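Long-range contact in alanine racemase, biosynthetic (Pseudomonas aeruginosa PAO1, PDB 6A2F), which belongs to the two-domain alanine racemase family, pairing an N-terminal TIM-barrel-type domain with a beta-rich C-terminal domain and forming a two-chain assembly: residues H50-A64 and L70-F83. Numbering follows the deposited sequence.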
# COMPACT_ATOMS: atom_id res chain seq x y z
N HIS A 50 -4.47 -17.51 19.74
CA HIS A 50 -5.81 -17.74 20.30
C HIS A 50 -5.79 -17.99 21.81
O HIS A 50 -6.61 -17.44 22.54
CB HIS A 50 -6.49 -18.90 19.57
CG HIS A 50 -7.91 -19.12 19.96
ND1 HIS A 50 -8.97 -18.75 19.15
CD2 HIS A 50 -8.46 -19.66 21.07
CE1 HIS A 50 -10.11 -19.06 19.75
NE2 HIS A 50 -9.83 -19.61 20.91
N ASP A 51 -4.84 -18.81 22.25
CA ASP A 51 -4.71 -19.16 23.67
C ASP A 51 -3.54 -18.45 24.33
O ASP A 51 -3.58 -18.17 25.52
CB ASP A 51 -4.58 -20.68 23.83
CG ASP A 51 -5.67 -21.44 23.10
OD1 ASP A 51 -6.87 -21.13 23.32
OD2 ASP A 51 -5.34 -22.36 22.31
N ASP A 52 -2.49 -18.17 23.56
CA ASP A 52 -1.30 -17.49 24.06
C ASP A 52 -1.59 -16.09 24.58
O ASP A 52 -1.07 -15.69 25.62
CB ASP A 52 -0.22 -17.39 22.96
CG ASP A 52 0.51 -18.69 22.72
OD1 ASP A 52 0.11 -19.74 23.26
OD2 ASP A 52 1.50 -18.66 21.96
N ALA A 53 -2.42 -15.35 23.84
CA ALA A 53 -2.63 -13.92 24.10
C ALA A 53 -3.55 -13.67 25.29
O ALA A 53 -4.57 -14.34 25.45
CB ALA A 53 -3.15 -13.22 22.86
N ASP A 54 -3.19 -12.69 26.11
CA ASP A 54 -4.02 -12.27 27.23
C ASP A 54 -5.23 -11.49 26.72
O ASP A 54 -6.27 -11.46 27.37
CB ASP A 54 -3.21 -11.42 28.21
CG ASP A 54 -1.95 -12.11 28.69
OD1 ASP A 54 -1.97 -13.35 28.87
OD2 ASP A 54 -0.92 -11.42 28.87
N GLY A 55 -5.07 -10.86 25.56
CA GLY A 55 -6.16 -10.14 24.92
C GLY A 55 -5.71 -9.59 23.58
O GLY A 55 -4.55 -9.74 23.20
N PHE A 56 -6.62 -8.95 22.87
CA PHE A 56 -6.32 -8.40 21.55
C PHE A 56 -6.68 -6.92 21.46
O PHE A 56 -7.66 -6.48 22.06
CB PHE A 56 -7.06 -9.17 20.46
CG PHE A 56 -6.65 -10.61 20.36
CD1 PHE A 56 -5.51 -10.98 19.66
CD2 PHE A 56 -7.41 -11.61 20.96
CE1 PHE A 56 -5.13 -12.31 19.57
CE2 PHE A 56 -7.04 -12.94 20.88
CZ PHE A 56 -5.90 -13.29 20.18
N ALA A 57 -5.87 -6.17 20.71
CA ALA A 57 -6.16 -4.76 20.45
C ALA A 57 -6.25 -4.49 18.95
O ALA A 57 -5.39 -4.94 18.17
CB ALA A 57 -5.10 -3.87 21.10
N VAL A 58 -7.30 -3.77 18.55
CA VAL A 58 -7.53 -3.41 17.15
C VAL A 58 -7.86 -1.92 17.00
O VAL A 58 -8.03 -1.22 18.00
CB VAL A 58 -8.66 -4.27 16.52
CG1 VAL A 58 -8.23 -5.72 16.37
CG2 VAL A 58 -9.95 -4.14 17.32
N ALA A 59 -7.95 -1.45 15.76
CA ALA A 59 -8.15 -0.03 15.45
C ALA A 59 -9.62 0.41 15.24
O ALA A 59 -9.94 1.60 15.29
CB ALA A 59 -7.31 0.37 14.25
N CYS A 60 -10.51 -0.56 14.98
CA CYS A 60 -11.91 -0.25 14.66
C CYS A 60 -12.82 -1.46 14.90
O CYS A 60 -12.34 -2.58 15.11
CB CYS A 60 -12.05 0.23 13.21
SG CYS A 60 -11.59 -0.99 11.97
N LEU A 61 -14.13 -1.21 14.86
CA LEU A 61 -15.15 -2.22 15.17
C LEU A 61 -15.14 -3.38 14.18
O LEU A 61 -15.35 -4.54 14.58
CB LEU A 61 -16.54 -1.56 15.22
CG LEU A 61 -17.77 -2.36 15.65
CD1 LEU A 61 -17.81 -2.56 17.16
CD2 LEU A 61 -19.03 -1.64 15.19
N GLU A 62 -14.90 -3.07 12.91
CA GLU A 62 -14.83 -4.07 11.84
C GLU A 62 -13.78 -5.13 12.18
O GLU A 62 -14.04 -6.33 12.09
CB GLU A 62 -14.52 -3.42 10.49
CG GLU A 62 -15.61 -2.51 9.92
CD GLU A 62 -15.57 -1.08 10.47
OE1 GLU A 62 -16.21 -0.20 9.87
OE2 GLU A 62 -14.90 -0.83 11.51
N GLU A 63 -12.59 -4.66 12.58
CA GLU A 63 -11.49 -5.55 12.97
C GLU A 63 -11.84 -6.36 14.21
O GLU A 63 -11.53 -7.55 14.30
CB GLU A 63 -10.21 -4.76 13.22
CG GLU A 63 -9.57 -4.22 11.96
CD GLU A 63 -8.35 -3.36 12.25
OE1 GLU A 63 -8.06 -3.12 13.45
OE2 GLU A 63 -7.70 -2.93 11.29
N ALA A 64 -12.48 -5.69 15.17
CA ALA A 64 -12.91 -6.33 16.41
C ALA A 64 -13.92 -7.45 16.15
O ALA A 64 -13.87 -8.49 16.80
CB ALA A 64 -13.49 -5.29 17.37
N LEU A 70 -13.55 -15.20 15.88
CA LEU A 70 -12.55 -16.26 16.06
C LEU A 70 -12.35 -16.67 17.51
O LEU A 70 -12.03 -17.83 17.78
CB LEU A 70 -11.22 -15.85 15.43
CG LEU A 70 -11.23 -15.81 13.89
CD1 LEU A 70 -10.12 -14.91 13.38
CD2 LEU A 70 -11.11 -17.20 13.28
N HIS A 71 -12.55 -15.73 18.43
CA HIS A 71 -12.40 -15.98 19.87
C HIS A 71 -13.58 -15.39 20.63
O HIS A 71 -13.76 -14.17 20.68
CB HIS A 71 -11.09 -15.39 20.40
CG HIS A 71 -10.63 -16.00 21.69
ND1 HIS A 71 -11.45 -16.13 22.79
CD2 HIS A 71 -9.43 -16.51 22.05
CE1 HIS A 71 -10.78 -16.69 23.78
NE2 HIS A 71 -9.55 -16.93 23.36
N ALA A 72 -14.37 -16.27 21.24
CA ALA A 72 -15.64 -15.91 21.86
C ALA A 72 -15.49 -15.12 23.17
O ALA A 72 -16.35 -14.29 23.49
CB ALA A 72 -16.49 -17.15 22.09
N SER A 73 -14.41 -15.37 23.90
CA SER A 73 -14.30 -14.83 25.26
C SER A 73 -13.16 -13.83 25.49
O SER A 73 -13.14 -13.14 26.52
CB SER A 73 -14.19 -15.97 26.27
OG SER A 73 -13.18 -16.88 25.87
N ALA A 74 -12.22 -13.74 24.56
CA ALA A 74 -11.04 -12.90 24.76
C ALA A 74 -11.37 -11.41 24.90
O ALA A 74 -12.34 -10.92 24.31
CB ALA A 74 -10.03 -13.11 23.65
N ARG A 75 -10.55 -10.72 25.69
CA ARG A 75 -10.61 -9.27 25.80
C ARG A 75 -10.20 -8.64 24.45
O ARG A 75 -9.13 -8.93 23.92
CB ARG A 75 -9.69 -8.78 26.92
CG ARG A 75 -9.91 -7.33 27.32
CD ARG A 75 -8.79 -6.81 28.21
NE ARG A 75 -8.91 -7.20 29.62
CZ ARG A 75 -9.40 -6.42 30.59
NH1 ARG A 75 -9.84 -5.19 30.31
NH2 ARG A 75 -9.44 -6.86 31.83
N ILE A 76 -11.07 -7.80 23.90
CA ILE A 76 -10.77 -7.05 22.68
C ILE A 76 -10.91 -5.55 22.93
O ILE A 76 -11.99 -5.06 23.26
CB ILE A 76 -11.66 -7.48 21.48
CG1 ILE A 76 -11.64 -9.00 21.27
CG2 ILE A 76 -11.21 -6.76 20.21
CD1 ILE A 76 -12.73 -9.52 20.36
N LEU A 77 -9.81 -4.83 22.78
CA LEU A 77 -9.77 -3.39 22.99
C LEU A 77 -9.87 -2.62 21.68
O LEU A 77 -9.10 -2.86 20.76
CB LEU A 77 -8.48 -3.01 23.71
CG LEU A 77 -8.13 -1.53 23.85
CD1 LEU A 77 -9.15 -0.82 24.72
CD2 LEU A 77 -6.72 -1.38 24.41
N LEU A 78 -10.84 -1.71 21.60
CA LEU A 78 -10.89 -0.73 20.52
C LEU A 78 -9.98 0.44 20.90
O LEU A 78 -10.32 1.22 21.79
CB LEU A 78 -12.31 -0.23 20.30
CG LEU A 78 -13.44 -1.16 19.85
CD1 LEU A 78 -14.78 -0.45 20.02
CD2 LEU A 78 -13.25 -1.63 18.42
N LEU A 79 -8.84 0.55 20.23
CA LEU A 79 -7.83 1.55 20.57
C LEU A 79 -8.32 2.99 20.41
O LEU A 79 -7.95 3.87 21.19
CB LEU A 79 -6.55 1.34 19.76
CG LEU A 79 -5.74 0.08 20.09
CD1 LEU A 79 -4.74 -0.24 18.98
CD2 LEU A 79 -5.03 0.19 21.43
N GLU A 80 -9.15 3.23 19.39
CA GLU A 80 -9.68 4.56 19.12
C GLU A 80 -11.12 4.72 19.60
O GLU A 80 -11.74 5.76 19.39
CB GLU A 80 -9.60 4.88 17.62
CG GLU A 80 -8.18 4.90 17.06
CD GLU A 80 -8.16 4.95 15.54
OE1 GLU A 80 -9.01 5.66 14.95
OE2 GLU A 80 -7.28 4.28 14.94
N GLY A 81 -11.64 3.68 20.25
CA GLY A 81 -13.04 3.64 20.67
C GLY A 81 -14.00 3.57 19.49
O GLY A 81 -13.60 3.21 18.37
N CYS A 82 -15.26 3.91 19.75
CA CYS A 82 -16.29 3.94 18.72
C CYS A 82 -16.30 5.28 17.97
O CYS A 82 -16.17 6.34 18.59
CB CYS A 82 -17.67 3.67 19.33
SG CYS A 82 -17.86 2.01 20.00
N PHE A 83 -16.47 5.21 16.66
CA PHE A 83 -16.44 6.39 15.78
C PHE A 83 -17.78 7.11 15.68
O PHE A 83 -17.82 8.31 15.44
CB PHE A 83 -15.98 6.00 14.38
CG PHE A 83 -14.55 5.53 14.32
CD1 PHE A 83 -13.51 6.45 14.28
CD2 PHE A 83 -14.25 4.17 14.31
CE1 PHE A 83 -12.19 6.02 14.23
CE2 PHE A 83 -12.94 3.74 14.26
CZ PHE A 83 -11.91 4.66 14.22
O HOH W 1 -8.80 -12.31 27.13
O HOH W 2 -11.11 1.82 17.89
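A parallel beta-alpha-beta unit of the TIM-barrel-type domain brings strand 55-58 beside strand 75-78, helix 61-70 making the crossover; the strand axes approach to 4.6 Å at 20°. F56 and V58 use both N-H and C=O to bind R75, L77 and L79: F56 N donates to R75 O, L77 N to F56 O (2.8 Å), V58 N to L77 O (3.0 Å), and V58 O accepts from L79 N. At the C-terminal end of the pair, water 2 accepts from E80 N and donates to G81 O, with a weaker bond to A59 O. On the helix-covered face, A64 CB touches both I76 CG2 (3.9 Å) and L78 CD2 (3.8 Å), while V58 CG2 lies 4.1 Å from I76 CG2. The opposite face carries A57, whose CB meets L79 CD2, and L77, which packs on F30. E80, near a bound D-lysine, also packs on D303 of the second subunit. Before the strands, H50 and H71 form an offset stack, centroids 4.0 Å apart and planes at 18°. With CG anti to the backbone N (chi1 -159°), H71 swings its ring over H50; its other face receives A74 CB, and S73 N donates in the ring plane to H71 ND1 at 3.3 Å.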